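Local structure of genome polyprotein (Rhinovirus C, 6KU8) at residues A[15-20]-A[87-92]; A[19-24]-A[28-33]; A[95-100]-A[137-142]; A[104-109]-A[114-119]. The protein is the rhinovirus C 3C protease, a chymotrypsin-like cysteine protease that probably cleaves the viral polyprotein and is held here by the inhibitor rupintrivir. One frame throughout, in Å; residues are numbered along the deposited sequence.

Contact 1: residues A[15-20]-A[87-92]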
# COMPACT_ATOMS: atom_id res chain seq x y z
N LYS A 15 -9.31 8.41 5.53
CA LYS A 15 -10.17 8.42 6.72
C LYS A 15 -11.03 7.17 6.83
O LYS A 15 -11.26 6.66 7.93
CB LYS A 15 -11.07 9.66 6.71
CG LYS A 15 -10.32 10.97 6.94
CD LYS A 15 -10.93 11.77 8.10
CE LYS A 15 -12.41 12.09 7.84
NZ LYS A 15 -12.96 13.12 8.80
N ARG A 16 -11.53 6.67 5.70
CA ARG A 16 -12.52 5.60 5.75
C ARG A 16 -11.86 4.22 5.81
O ARG A 16 -12.36 3.33 6.51
CB ARG A 16 -13.45 5.68 4.53
CG ARG A 16 -14.44 4.50 4.38
CD ARG A 16 -15.40 4.37 5.59
NE ARG A 16 -16.40 3.30 5.47
CZ ARG A 16 -16.15 2.01 5.72
NH1 ARG A 16 -14.94 1.61 6.09
NH2 ARG A 16 -17.12 1.11 5.60
N ASN A 17 -10.73 4.03 5.12
CA ASN A 17 -10.19 2.70 4.90
C ASN A 17 -8.78 2.47 5.43
O ASN A 17 -8.33 1.32 5.41
CB ASN A 17 -10.20 2.36 3.40
CG ASN A 17 -11.41 1.49 2.98
OD1 ASN A 17 -12.43 1.40 3.68
ND2 ASN A 17 -11.28 0.84 1.82
N CYS A 18 -8.09 3.49 5.92
CA CYS A 18 -6.69 3.35 6.30
C CYS A 18 -6.51 3.41 7.81
O CYS A 18 -7.22 4.13 8.51
CB CYS A 18 -5.84 4.42 5.60
SG CYS A 18 -5.75 4.09 3.78
N HIS A 19 -5.51 2.66 8.29
CA HIS A 19 -5.21 2.49 9.70
C HIS A 19 -3.71 2.39 9.89
O HIS A 19 -2.97 2.00 8.98
CB HIS A 19 -5.91 1.25 10.27
CG HIS A 19 -7.39 1.26 10.06
ND1 HIS A 19 -8.27 1.73 11.01
CD2 HIS A 19 -8.14 0.92 8.98
CE1 HIS A 19 -9.50 1.64 10.54
NE2 HIS A 19 -9.45 1.16 9.31
N VAL A 20 -3.26 2.76 11.09
CA VAL A 20 -1.86 2.66 11.46
C VAL A 20 -1.60 1.25 11.94
O VAL A 20 -2.21 0.79 12.90
CB VAL A 20 -1.50 3.67 12.56
CG1 VAL A 20 -0.05 3.52 12.97
CG2 VAL A 20 -1.83 5.11 12.14
N ARG A 87 -15.00 -0.21 3.22
CA ARG A 87 -15.61 0.27 1.99
C ARG A 87 -14.93 -0.39 0.80
O ARG A 87 -13.70 -0.37 0.68
CB ARG A 87 -15.48 1.79 1.91
CG ARG A 87 -15.98 2.42 0.63
CD ARG A 87 -15.75 3.91 0.73
NE ARG A 87 -15.46 4.52 -0.57
CZ ARG A 87 -14.61 5.53 -0.74
NH1 ARG A 87 -14.42 6.03 -1.95
NH2 ARG A 87 -13.93 6.03 0.30
N ASP A 88 -15.72 -1.02 -0.06
CA ASP A 88 -15.17 -1.76 -1.19
C ASP A 88 -14.63 -0.79 -2.23
O ASP A 88 -15.40 -0.18 -2.97
CB ASP A 88 -16.23 -2.67 -1.80
CG ASP A 88 -15.66 -3.55 -2.90
OD1 ASP A 88 -14.46 -3.42 -3.23
OD2 ASP A 88 -16.43 -4.37 -3.45
N ILE A 89 -13.31 -0.66 -2.32
CA ILE A 89 -12.71 0.29 -3.26
C ILE A 89 -12.18 -0.39 -4.51
O ILE A 89 -11.47 0.24 -5.31
CB ILE A 89 -11.62 1.11 -2.56
CG1 ILE A 89 -10.59 0.13 -1.95
CG2 ILE A 89 -12.26 1.98 -1.49
CD1 ILE A 89 -9.19 0.69 -1.74
N ARG A 90 -12.53 -1.66 -4.73
CA ARG A 90 -11.94 -2.42 -5.83
C ARG A 90 -12.23 -1.80 -7.20
O ARG A 90 -11.42 -1.94 -8.12
CB ARG A 90 -12.44 -3.86 -5.79
CG ARG A 90 -11.72 -4.74 -4.77
CD ARG A 90 -12.35 -6.13 -4.68
NE ARG A 90 -13.69 -6.09 -4.10
CZ ARG A 90 -14.36 -7.17 -3.72
NH1 ARG A 90 -13.81 -8.38 -3.86
NH2 ARG A 90 -15.57 -7.06 -3.20
N ARG A 91 -13.35 -1.10 -7.34
CA ARG A 91 -13.70 -0.54 -8.65
C ARG A 91 -12.76 0.60 -9.07
O ARG A 91 -12.76 0.98 -10.25
CB ARG A 91 -15.16 -0.06 -8.63
CG ARG A 91 -15.33 1.44 -8.57
CD ARG A 91 -16.78 1.86 -8.24
NE ARG A 91 -16.96 2.05 -6.80
CZ ARG A 91 -18.13 2.33 -6.22
NH1 ARG A 91 -19.22 2.46 -6.95
NH2 ARG A 91 -18.19 2.47 -4.90
N PHE A 92 -11.98 1.16 -8.14
CA PHE A 92 -11.01 2.20 -8.44
C PHE A 92 -9.61 1.66 -8.63
O PHE A 92 -8.70 2.42 -8.98
CB PHE A 92 -10.99 3.25 -7.31
CG PHE A 92 -12.35 3.73 -6.90
CD1 PHE A 92 -13.17 4.39 -7.79
CD2 PHE A 92 -12.80 3.52 -5.60
CE1 PHE A 92 -14.43 4.83 -7.40
CE2 PHE A 92 -14.04 3.96 -5.20
CZ PHE A 92 -14.86 4.62 -6.10
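Where the N-terminal helix 8-17 gives way to the first barrel strand, its last turn meets the loop that leads from the N-terminal barrel to the second sheet, and Asn17 carries the junction. Its amide lies against the backbone of Arg87. ND2 gives a hydrogen bond of 2.9 Å to Arg87 O, nearly straight at 162°, running close to the amide plane and reaching a lone pair of the carbonyl. OD1 takes the N-H of the same residue, Arg87 N, at 3.1 Å, but this bond is bent and weak. A primary amide suits the place because one flat group offers both a donor and an acceptor to the backbone of one loop residue. Ile89 packs its CG2 3.6 Å from Asn17 ND2, bringing a branched apolar side chain to this buried amide. Beside it, Arg16 bends at chi2 (61°), which lays its guanidinium across Arg87, whose CB sits 3.9 Å above the centre of that plane. The two guanidinium groups stay apart, and Arg16 NH2 bonds instead to Lys85 O. Helix end and loop thus meet where the connection between the two barrels of a chymotrypsin-like protease passes the N-terminal helix.

Contact 2: residues A[19-24]-A[28-33]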
# COMPACT_ATOMS: atom_id res chain seq x y z
N HIS A 19 -5.51 2.66 8.29
CA HIS A 19 -5.21 2.49 9.70
C HIS A 19 -3.71 2.39 9.89
O HIS A 19 -2.97 2.00 8.98
CB HIS A 19 -5.91 1.25 10.27
CG HIS A 19 -7.39 1.26 10.06
ND1 HIS A 19 -8.27 1.73 11.01
CD2 HIS A 19 -8.14 0.92 8.98
CE1 HIS A 19 -9.50 1.64 10.54
NE2 HIS A 19 -9.45 1.16 9.31
N VAL A 20 -3.26 2.76 11.09
CA VAL A 20 -1.86 2.66 11.46
C VAL A 20 -1.60 1.25 11.94
O VAL A 20 -2.21 0.79 12.90
CB VAL A 20 -1.50 3.67 12.56
CG1 VAL A 20 -0.05 3.52 12.97
CG2 VAL A 20 -1.83 5.11 12.14
N ILE A 21 -0.68 0.56 11.27
CA ILE A 21 -0.27 -0.78 11.66
C ILE A 21 1.13 -0.67 12.23
O ILE A 21 2.00 -0.02 11.65
CB ILE A 21 -0.34 -1.76 10.47
CG1 ILE A 21 -0.54 -3.19 10.94
CG2 ILE A 21 0.92 -1.66 9.64
CD1 ILE A 21 -1.07 -4.12 9.84
N THR A 22 1.34 -1.27 13.40
CA THR A 22 2.61 -1.18 14.12
C THR A 22 3.17 -2.59 14.21
O THR A 22 2.50 -3.49 14.72
CB THR A 22 2.42 -0.59 15.52
OG1 THR A 22 1.82 0.71 15.42
CG2 THR A 22 3.77 -0.44 16.24
N THR A 23 4.38 -2.78 13.69
CA THR A 23 5.11 -4.03 13.85
C THR A 23 6.50 -3.72 14.39
O THR A 23 6.85 -2.56 14.62
CB THR A 23 5.22 -4.82 12.52
OG1 THR A 23 6.24 -4.24 11.69
CG2 THR A 23 3.88 -4.81 11.78
N SER A 24 7.31 -4.76 14.57
CA SER A 24 8.70 -4.53 14.95
C SER A 24 9.44 -3.71 13.91
O SER A 24 10.47 -3.11 14.24
CB SER A 24 9.41 -5.87 15.18
OG SER A 24 9.36 -6.67 14.02
N PHE A 28 3.36 1.56 9.80
CA PHE A 28 3.02 1.52 8.38
C PHE A 28 1.58 1.97 8.22
O PHE A 28 0.79 1.91 9.17
CB PHE A 28 3.17 0.11 7.78
CG PHE A 28 4.55 -0.45 7.88
CD1 PHE A 28 5.01 -0.99 9.07
CD2 PHE A 28 5.40 -0.43 6.78
CE1 PHE A 28 6.31 -1.49 9.17
CE2 PHE A 28 6.68 -0.94 6.86
CZ PHE A 28 7.14 -1.47 8.05
N ASN A 29 1.24 2.39 7.01
CA ASN A 29 -0.15 2.61 6.63
C ASN A 29 -0.73 1.30 6.12
O ASN A 29 -0.10 0.62 5.30
CB ASN A 29 -0.30 3.69 5.56
CG ASN A 29 -1.75 3.93 5.20
OD1 ASN A 29 -2.56 4.28 6.05
ND2 ASN A 29 -2.08 3.74 3.93
N MET A 30 -1.92 0.96 6.60
CA MET A 30 -2.67 -0.20 6.16
C MET A 30 -3.89 0.27 5.38
O MET A 30 -4.65 1.12 5.86
CB MET A 30 -3.09 -1.07 7.35
CG MET A 30 -3.82 -2.38 6.94
SD MET A 30 -4.69 -3.17 8.34
CE MET A 30 -6.24 -2.26 8.31
N LEU A 31 -4.08 -0.29 4.18
CA LEU A 31 -5.17 0.12 3.29
C LEU A 31 -6.20 -1.00 3.23
O LEU A 31 -5.95 -2.06 2.66
CB LEU A 31 -4.64 0.44 1.90
CG LEU A 31 -5.72 0.56 0.82
CD1 LEU A 31 -6.60 1.77 1.10
CD2 LEU A 31 -5.07 0.67 -0.56
N GLY A 32 -7.38 -0.76 3.80
CA GLY A 32 -8.48 -1.70 3.61
C GLY A 32 -8.98 -1.66 2.18
O GLY A 32 -9.06 -0.60 1.55
N ILE A 33 -9.32 -2.84 1.65
CA ILE A 33 -9.73 -2.99 0.26
C ILE A 33 -11.22 -3.32 0.16
O ILE A 33 -11.95 -2.71 -0.64
CB ILE A 33 -8.89 -4.08 -0.46
CG1 ILE A 33 -7.38 -3.81 -0.34
CG2 ILE A 33 -9.32 -4.22 -1.92
CD1 ILE A 33 -6.88 -2.68 -1.18
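With CG anti to the backbone N (chi1 -176°) and a bend at chi3 (85°), Met30 sends its SD and CE back over the neighbouring strand, where they meet His19 and Ile21. CE lies 3.8 Å from His19 CD2, approaching the ring obliquely, while Met30 SD is 4.0 Å from Ile21 CD1; a flexible thioether can follow both shapes. The imidazole has its polar tie at ND1, to Asp53. Ile21 points CG2 at Phe28, and the 3.4 Å between Ile21 CG2 and Phe28 CB is close packing. His19, Ile21, Phe28 and Met30 share one face of the sheet; Ile21 and Met30 pack on Val40, His19 and Met30 on Ile52, and Phe28 on Pro41 and Cys150, surroundings that suit the apolar Ile21, Phe28 and Met30. The backbones pair antiparallel, His19 with Met30 and Ile21 with Phe28 as hydrogen-bonded pairs; Met30 N to His19 O is 2.8 Å and Ile21 N to Phe28 O 2.9 Å. Between them, Val20 and Asn29 form a non-hydrogen-bonded pair on the other face, where Asn29 ND2 reaches Gly151 O. This is the first beta hairpin of the N-terminal barrel of a chymotrypsin-like protease, and its Phe28 lines the inhibitor pocket.

Contact 3: residues A[95-100]-A[137-142]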
# COMPACT_ATOMS: atom_id res chain seq x y z
N GLU A 95 -6.99 -2.51 -13.60
CA GLU A 95 -6.84 -3.91 -13.98
C GLU A 95 -5.43 -4.24 -14.46
O GLU A 95 -5.00 -5.39 -14.34
CB GLU A 95 -7.86 -4.28 -15.06
CG GLU A 95 -9.25 -4.49 -14.47
CD GLU A 95 -10.24 -5.05 -15.47
OE1 GLU A 95 -10.36 -4.49 -16.58
OE2 GLU A 95 -10.89 -6.06 -15.13
N HIS A 96 -4.69 -3.27 -15.00
CA HIS A 96 -3.35 -3.52 -15.50
C HIS A 96 -2.42 -2.39 -15.06
O HIS A 96 -2.86 -1.34 -14.58
CB HIS A 96 -3.33 -3.64 -17.03
CG HIS A 96 -4.18 -4.77 -17.56
ND1 HIS A 96 -3.80 -6.09 -17.45
CD2 HIS A 96 -5.38 -4.76 -18.19
CE1 HIS A 96 -4.73 -6.86 -18.00
NE2 HIS A 96 -5.70 -6.08 -18.45
N GLN A 97 -1.13 -2.63 -15.23
CA GLN A 97 -0.15 -1.57 -15.03
C GLN A 97 -0.29 -0.53 -16.13
O GLN A 97 -0.43 -0.89 -17.31
CB GLN A 97 1.26 -2.15 -15.01
CG GLN A 97 1.57 -2.95 -13.78
CD GLN A 97 2.99 -3.46 -13.80
OE1 GLN A 97 3.23 -4.67 -13.94
NE2 GLN A 97 3.95 -2.55 -13.68
N ARG A 98 -0.25 0.74 -15.76
CA ARG A 98 -0.36 1.84 -16.71
C ARG A 98 0.36 3.06 -16.13
O ARG A 98 0.62 3.14 -14.93
CB ARG A 98 -1.84 2.16 -17.04
CG ARG A 98 -2.91 1.30 -16.32
CD ARG A 98 -4.04 0.68 -17.24
NE ARG A 98 -5.37 1.29 -17.06
CZ ARG A 98 -6.49 0.71 -16.59
NH1 ARG A 98 -6.53 -0.57 -16.22
NH2 ARG A 98 -7.60 1.44 -16.49
N GLU A 99 0.69 4.01 -17.00
CA GLU A 99 1.20 5.30 -16.54
C GLU A 99 0.05 6.19 -16.06
O GLU A 99 -1.02 6.21 -16.66
CB GLU A 99 1.99 5.98 -17.66
CG GLU A 99 2.36 7.43 -17.38
CD GLU A 99 3.27 8.02 -18.45
OE1 GLU A 99 3.97 7.23 -19.11
OE2 GLU A 99 3.27 9.26 -18.62
N TRP A 100 0.28 6.92 -14.97
CA TRP A 100 -0.72 7.80 -14.38
C TRP A 100 -0.11 9.17 -14.17
O TRP A 100 1.06 9.28 -13.77
CB TRP A 100 -1.25 7.28 -13.02
CG TRP A 100 -1.88 5.94 -13.16
CD1 TRP A 100 -1.25 4.74 -13.12
CD2 TRP A 100 -3.26 5.67 -13.42
NE1 TRP A 100 -2.15 3.72 -13.34
CE2 TRP A 100 -3.40 4.27 -13.52
CE3 TRP A 100 -4.40 6.48 -13.59
CZ2 TRP A 100 -4.63 3.65 -13.77
CZ3 TRP A 100 -5.62 5.87 -13.83
CH2 TRP A 100 -5.72 4.47 -13.92
N ARG A 137 6.74 -5.71 -10.54
CA ARG A 137 5.51 -4.94 -10.77
C ARG A 137 5.51 -3.62 -10.01
O ARG A 137 4.47 -3.18 -9.50
CB ARG A 137 4.28 -5.77 -10.39
CG ARG A 137 4.16 -7.09 -11.18
CD ARG A 137 2.93 -7.88 -10.78
NE ARG A 137 2.76 -9.07 -11.61
CZ ARG A 137 1.96 -10.09 -11.32
NH1 ARG A 137 1.22 -10.07 -10.22
NH2 ARG A 137 1.91 -11.14 -12.13
N LEU A 138 6.66 -2.96 -9.95
CA LEU A 138 6.77 -1.66 -9.29
C LEU A 138 6.39 -0.54 -10.25
O LEU A 138 6.67 -0.61 -11.45
CB LEU A 138 8.19 -1.44 -8.77
CG LEU A 138 8.55 -2.29 -7.56
CD1 LEU A 138 10.03 -2.11 -7.27
CD2 LEU A 138 7.68 -1.87 -6.36
N LEU A 139 5.74 0.49 -9.70
CA LEU A 139 5.54 1.77 -10.36
C LEU A 139 6.51 2.77 -9.72
O LEU A 139 6.73 2.73 -8.51
CB LEU A 139 4.09 2.25 -10.22
CG LEU A 139 2.98 1.24 -10.54
CD1 LEU A 139 1.58 1.83 -10.30
CD2 LEU A 139 3.14 0.73 -11.96
N LYS A 140 7.12 3.65 -10.53
CA LYS A 140 8.12 4.58 -10.02
C LYS A 140 7.65 6.02 -10.16
O LYS A 140 6.98 6.37 -11.14
CB LYS A 140 9.47 4.40 -10.73
CG LYS A 140 10.63 5.20 -10.08
CD LYS A 140 11.28 6.22 -10.99
CE LYS A 140 10.37 6.73 -12.07
NZ LYS A 140 11.11 7.48 -13.13
N TYR A 141 7.99 6.85 -9.17
CA TYR A 141 7.66 8.27 -9.23
C TYR A 141 8.89 9.08 -8.82
O TYR A 141 9.64 8.69 -7.92
CB TYR A 141 6.44 8.63 -8.34
CG TYR A 141 6.15 7.62 -7.23
CD1 TYR A 141 6.49 7.88 -5.91
CD2 TYR A 141 5.56 6.40 -7.52
CE1 TYR A 141 6.24 6.94 -4.90
CE2 TYR A 141 5.32 5.46 -6.54
CZ TYR A 141 5.66 5.73 -5.23
OH TYR A 141 5.41 4.80 -4.26
N ASN A 142 9.09 10.21 -9.51
CA ASN A 142 10.23 11.09 -9.24
C ASN A 142 9.87 12.02 -8.08
O ASN A 142 9.57 13.20 -8.25
CB ASN A 142 10.60 11.89 -10.49
CG ASN A 142 11.03 10.98 -11.64
OD1 ASN A 142 11.74 10.00 -11.44
ND2 ASN A 142 10.60 11.31 -12.85
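An irregular loop, 95-100, passes the start of strand 138-141 without backbone pairing, its closest CA atoms, those of Gln97 and Arg137, being 7.8 Å apart, and the chain turns a corner at Arg137 with positive phi and psi (56°, 38°). Gln97 spans the gap. Its chain, extended beyond CG with chi2 at -178°, carries the amide out to the strand. There OE1 lies 3.8 Å from Arg137 CG, against the aliphatic part of that residue, and the Gln97 and Arg137 side chains cross at about a right angle. The other amide atom, Gln97 NE2, is 3.8 Å from Leu139 CD2 and 4.0 Å from Leu138 O, a distance too long for a hydrogen bond. The contact is therefore van der Waals packing, suited to a long side chain whose methylenes give it reach. In the second sheet of this chymotrypsin-like fold, strand 138-141 pairs with strands 115-130 and 172-176, and the loop leads into strand 100-107. Leu139 is directed toward the loop and also packs on Val122, Val161 and Ala176, so a branched apolar residue fits this buried position. Arg137 instead stretches away from Gln97, fully extended from CG to NE, and NH1 finds its hydrogen-bond partner in Tyr181 OH.

Contact 4: residues A[104-109]-A[114-119]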
# COMPACT_ATOMS: atom_id res chain seq x y z
N HIS A 104 -0.93 11.30 -6.17
CA HIS A 104 -0.60 11.75 -4.83
C HIS A 104 -0.12 10.57 -3.99
O HIS A 104 -0.51 9.42 -4.23
CB HIS A 104 -1.82 12.40 -4.14
CG HIS A 104 -2.19 13.74 -4.71
ND1 HIS A 104 -2.31 14.87 -3.93
CD2 HIS A 104 -2.46 14.13 -5.98
CE1 HIS A 104 -2.64 15.90 -4.69
NE2 HIS A 104 -2.73 15.47 -5.94
N LEU A 105 0.73 10.85 -3.02
CA LEU A 105 1.03 9.90 -1.95
C LEU A 105 0.34 10.39 -0.69
O LEU A 105 0.49 11.56 -0.31
CB LEU A 105 2.54 9.76 -1.72
CG LEU A 105 3.00 8.94 -0.50
CD1 LEU A 105 2.38 7.60 -0.51
CD2 LEU A 105 4.53 8.80 -0.48
N ALA A 106 -0.44 9.51 -0.06
CA ALA A 106 -1.17 9.88 1.15
C ALA A 106 -0.98 8.80 2.19
O ALA A 106 -1.07 7.61 1.88
CB ALA A 106 -2.67 10.10 0.88
N THR A 107 -0.71 9.21 3.42
CA THR A 107 -0.59 8.28 4.52
C THR A 107 -1.01 8.99 5.79
O THR A 107 -1.25 10.21 5.80
CB THR A 107 0.83 7.73 4.62
OG1 THR A 107 0.85 6.60 5.50
CG2 THR A 107 1.78 8.82 5.12
N ASN A 108 -1.09 8.23 6.88
CA ASN A 108 -1.39 8.82 8.19
C ASN A 108 -0.64 8.03 9.24
O ASN A 108 -1.04 6.93 9.61
CB ASN A 108 -2.87 8.84 8.51
CG ASN A 108 -3.13 9.58 9.80
OD1 ASN A 108 -2.51 10.61 10.05
ND2 ASN A 108 -4.01 9.04 10.64
N VAL A 109 0.40 8.65 9.78
CA VAL A 109 1.38 7.95 10.58
C VAL A 109 2.01 9.00 11.48
O VAL A 109 1.85 10.20 11.25
CB VAL A 109 2.34 7.22 9.60
CG1 VAL A 109 3.75 7.76 9.57
CG2 VAL A 109 2.20 5.70 9.69
N MET A 114 -1.67 12.69 8.47
CA MET A 114 -2.56 13.09 7.37
C MET A 114 -1.78 13.75 6.23
O MET A 114 -2.12 14.83 5.74
CB MET A 114 -3.68 14.00 7.86
CG MET A 114 -4.60 13.33 8.89
SD MET A 114 -5.38 11.80 8.27
CE MET A 114 -6.55 11.51 9.61
N LEU A 115 -0.73 13.07 5.80
CA LEU A 115 0.08 13.56 4.71
C LEU A 115 -0.62 13.32 3.38
O LEU A 115 -1.17 12.24 3.14
CB LEU A 115 1.45 12.88 4.71
CG LEU A 115 2.41 13.26 3.58
CD1 LEU A 115 2.72 14.74 3.64
CD2 LEU A 115 3.68 12.45 3.69
N ASP A 116 -0.58 14.33 2.52
CA ASP A 116 -0.91 14.19 1.11
C ASP A 116 0.08 15.04 0.34
O ASP A 116 0.19 16.24 0.58
CB ASP A 116 -2.35 14.64 0.81
CG ASP A 116 -2.70 14.51 -0.68
OD1 ASP A 116 -3.70 13.85 -0.99
OD2 ASP A 116 -1.97 15.04 -1.55
N VAL A 117 0.80 14.41 -0.59
CA VAL A 117 1.77 15.14 -1.40
C VAL A 117 1.62 14.68 -2.84
O VAL A 117 1.27 13.52 -3.11
CB VAL A 117 3.22 14.93 -0.87
CG1 VAL A 117 3.64 13.48 -1.02
CG2 VAL A 117 4.17 15.84 -1.58
N GLU A 118 1.85 15.59 -3.78
CA GLU A 118 1.78 15.21 -5.19
C GLU A 118 3.11 14.58 -5.60
O GLU A 118 4.16 15.23 -5.54
CB GLU A 118 1.46 16.41 -6.08
CG GLU A 118 1.23 15.97 -7.54
CD GLU A 118 0.60 17.04 -8.40
OE1 GLU A 118 0.23 18.11 -7.85
OE2 GLU A 118 0.48 16.80 -9.62
N VAL A 119 3.07 13.31 -6.02
CA VAL A 119 4.31 12.71 -6.53
C VAL A 119 4.42 12.85 -8.04
O VAL A 119 5.48 12.53 -8.61
CB VAL A 119 4.43 11.22 -6.14
CG1 VAL A 119 4.36 11.08 -4.61
CG2 VAL A 119 3.34 10.39 -6.82
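The imidazole of His104 has the CA of Glu118 over the centre of one face, 4.2 Å above the ring plane in a CH-pi contact, and the carboxylate of Asp116 at its edge. His104 ND1 points almost straight (177°) at Asp116 OD2; the modelled separation is very short and its length doubtful. Carboxylate and ring planes stand 68° apart. His104, Ala106 and Asp116 share one face of the sheet, where the small CB of Ala106 leaves room for Val10 and Ile14 of helix 8-17. On the other face, Leu105 CB packs 3.7 Å from Val119 CG1 and 3.9 Å from Val117 CG1, and beta-branched valines suit an extended strand. The backbones zip together antiparallel: Leu105 N to Val117 O is 2.7 Å, Val117 N to Leu105 O 2.9 Å, and Thr107 N to Leu115 O 3.1 Å. Near the turn Asn108 takes over with its side chain. CG anti to the backbone N (chi1 -174°) swings OD1 to Met114 N at 2.7 Å, the donor tilted from the carbonyl plane, while Met114 SD lies 3.5 Å from Asn108 CG. This is a beta hairpin of the second sheet; if its His104-Asp116 pair is real at a normal length, the carboxylate would help set the ring's rotation and probably favour a protonated His104.

In the fold
Contacts 1 and 2 form one unit: they share His19 and Val20, and Asn17 O to Gly32 N (2.8 Å) and Ile89 N to Ile33 O (3.0 Å) are probable hydrogen bonds joining helix end and loop to the hairpin. Contact 4 belongs to the second sheet yet touches that hairpin, Thr107 OG1 coming 3.1 Å from Asn29 CB across the domain interface. Contact 3 encloses contact 4 along the chain, and the two meet through Tyr141 and Val119. The side chain of Phe28 in contact 2 is about 4 Å from the bound AG7 (rupintrivir) and touches Cys150 of the probable Cys150-His43-Glu74 triad. The side chain of Leu105 in contact 4 is about 7 Å from the bound AG7.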